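Side-chain contact in intracellular serine protease (Bacillus licheniformis, PDB 4ZOQ), which probably cleaves peptide bonds as a subtilisin-like serine endopeptidase that acts on lanthipeptides: residues G284-V289 with H308-S313. Residues are numbered along the deposited sequence; the frame is centred on the assembly and turned at random.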
loop_
_atom_site.group_PDB
_atom_site.type_symbol
_atom_site.label_atom_id
_atom_site.label_comp_id
_atom_site.label_asym_id
_atom_site.label_seq_id
_atom_site.Cartn_x
_atom_site.Cartn_y
_atom_site.Cartn_z
ATOM N N GLY B 284 -3.845 5.525 -6.604
ATOM C CA GLY B 284 -4.399 6.827 -6.937
ATOM C C GLY B 284 -5.037 6.816 -8.313
ATOM O O GLY B 284 -6.147 7.330 -8.499
ATOM N N THR B 285 -4.356 6.178 -9.263
ATOM C CA THR B 285 -4.893 6.046 -10.613
ATOM C C THR B 285 -6.176 5.201 -10.604
ATOM O O THR B 285 -7.153 5.532 -11.291
ATOM C CB THR B 285 -3.886 5.402 -11.586
ATOM O OG1 THR B 285 -2.664 6.164 -11.608
ATOM C CG2 THR B 285 -4.487 5.354 -13.005
ATOM N N ALA B 286 -6.192 4.134 -9.808
ATOM C CA ALA B 286 -7.395 3.302 -9.700
ATOM C C ALA B 286 -8.589 4.103 -9.174
ATOM O O ALA B 286 -9.713 3.980 -9.684
ATOM C CB ALA B 286 -7.141 2.109 -8.809
ATOM N N ALA B 287 -8.338 4.914 -8.147
ATOM C CA ALA B 287 -9.369 5.783 -7.580
ATOM C C ALA B 287 -9.858 6.765 -8.650
ATOM O O ALA B 287 -11.045 7.087 -8.708
ATOM C CB ALA B 287 -8.847 6.525 -6.351
ATOM N N LEU B 288 -8.959 7.213 -9.516
ATOM C CA LEU B 288 -9.402 8.101 -10.589
ATOM C C LEU B 288 -10.355 7.399 -11.568
ATOM O O LEU B 288 -11.363 7.981 -11.971
ATOM C CB LEU B 288 -8.210 8.683 -11.352
ATOM C CG LEU B 288 -7.486 9.872 -10.733
ATOM C CD1 LEU B 288 -6.511 10.460 -11.768
ATOM C CD2 LEU B 288 -8.506 10.926 -10.262
ATOM N N VAL B 289 -10.029 6.155 -11.939
ATOM C CA VAL B 289 -10.845 5.383 -12.872
ATOM C C VAL B 289 -12.212 5.101 -12.254
ATOM O O VAL B 289 -13.242 5.294 -12.908
ATOM C CB VAL B 289 -10.166 4.069 -13.263
ATOM C CG1 VAL B 289 -11.163 3.119 -13.933
ATOM C CG2 VAL B 289 -8.995 4.352 -14.178
ATOM N N HIS B 308 -8.734 -4.003 -15.627
ATOM C CA HIS B 308 -8.678 -4.082 -17.083
ATOM C C HIS B 308 -8.246 -2.734 -17.681
ATOM O O HIS B 308 -7.409 -2.679 -18.570
ATOM C CB HIS B 308 -10.038 -4.522 -17.658
ATOM C CG HIS B 308 -10.023 -4.709 -19.135
ATOM N ND1 HIS B 308 -9.524 -5.843 -19.734
ATOM C CD2 HIS B 308 -10.374 -3.873 -20.142
ATOM C CE1 HIS B 308 -9.590 -5.712 -21.049
ATOM N NE2 HIS B 308 -10.103 -4.526 -21.321
ATOM N N ILE B 309 -8.825 -1.646 -17.194
ATOM C CA ILE B 309 -8.442 -0.330 -17.672
ATOM C C ILE B 309 -6.949 -0.030 -17.365
ATOM O O ILE B 309 -6.229 0.449 -18.244
ATOM C CB ILE B 309 -9.361 0.734 -17.073
ATOM C CG1 ILE B 309 -10.758 0.537 -17.652
ATOM C CG2 ILE B 309 -8.852 2.132 -17.405
ATOM C CD1 ILE B 309 -11.842 1.245 -16.909
ATOM N N LEU B 310 -6.481 -0.363 -16.159
ATOM C CA LEU B 310 -5.074 -0.174 -15.787
ATOM C C LEU B 310 -4.165 -0.941 -16.694
ATOM O O LEU B 310 -3.139 -0.424 -17.167
ATOM C CB LEU B 310 -4.817 -0.630 -14.343
ATOM C CG LEU B 310 -5.509 0.238 -13.287
ATOM C CD1 LEU B 310 -5.386 -0.304 -11.886
ATOM C CD2 LEU B 310 -4.880 1.635 -13.355
ATOM N N ARG B 311 -4.544 -2.192 -16.941
ATOM C CA ARG B 311 -3.728 -3.072 -17.758
ATOM C C ARG B 311 -3.608 -2.585 -19.215
ATOM O O ARG B 311 -2.517 -2.468 -19.733
ATOM C CB ARG B 311 -4.276 -4.492 -17.685
ATOM C CG ARG B 311 -3.621 -5.461 -18.645
ATOM C CD ARG B 311 -4.061 -6.866 -18.331
ATOM N NE ARG B 311 -5.364 -7.198 -18.899
ATOM C CZ ARG B 311 -5.580 -7.598 -20.150
ATOM N NH1 ARG B 311 -4.574 -7.688 -21.020
ATOM N NH2 ARG B 311 -6.821 -7.890 -20.525
ATOM N N LYS B 312 -4.709 -2.213 -19.844
ATOM C CA LYS B 312 -4.637 -1.825 -21.241
ATOM C C LYS B 312 -4.007 -0.453 -21.465
ATOM O O LYS B 312 -3.527 -0.168 -22.556
ATOM C CB LYS B 312 -6.033 -1.840 -21.873
ATOM C CG LYS B 312 -6.600 -3.230 -22.033
ATOM C CD LYS B 312 -5.979 -3.837 -23.305
ATOM C CE LYS B 312 -6.720 -5.077 -23.788
ATOM N NZ LYS B 312 -5.826 -5.939 -24.611
ATOM N N SER B 313 -3.972 0.391 -20.439
ATOM C CA SER B 313 -3.396 1.719 -20.612
ATOM C C SER B 313 -1.913 1.802 -20.218
ATOM O O SER B 313 -1.274 2.844 -20.366
ATOM C CB SER B 313 -4.218 2.751 -19.833
ATOM O OG SER B 313 -4.297 2.447 -18.456
#
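Val289 and Ile309 meet tip to tip, methyl against methyl. Val289 CG1 lies 3.6 Å from Ile309 CD1, and Val289 CG2 lies 3.9 Å from Ile309 CG2. Both branches of the valine are therefore used, one on the end of the isoleucine chain and one on its short branch. Val289 CG1 is anti to the backbone N (chi1 165°), which carries it out to the end of the extended Ile309 chain.

Leu310 makes the second point of contact and works with both of its methyls. Its CD2 touches Thr285 CG2 at 3.8 Å, while its CD1 sits more loosely, 4.3 Å from Ala286 CB. Leu310 leaves its helix at a slant to 284-289, and its outer carbons turn in toward it. The Thr285 and Leu310 side chains run alongside each other, pointing opposite ways.

The threonine divides its two branches. With chi1 at -57°, CG2 faces the leucine and OG1 lies beside the backbone N. There OG1 hydrogen-bonds to Gln281 O, one turn back, which holds the hydroxyl inside its own helix.

The contact joins helix 275-297 to helix 303-313 of the subtilase fold. Helix 275-297 carries the predicted charge-relay Ser276 in its first turn, as in subtilases generally. The packing is further along the helix and does not involve the predicted active-site residues. The axes of the two short segments come within 10.6 Å at an angle of 116°. No hydrogen bond links them, and all three residue pairs meet through carbon atoms. Phe170 of strand 168-172 touches both Ala286 and Leu310. Ala333 and Ala336 of helix 333-338 pack on Thr285.

Within 308-313, Ser313 OG bonds to Ile309 O at 2.8 Å. Ser313 N also reaches that oxygen, from the opposite face of the carbonyl plane.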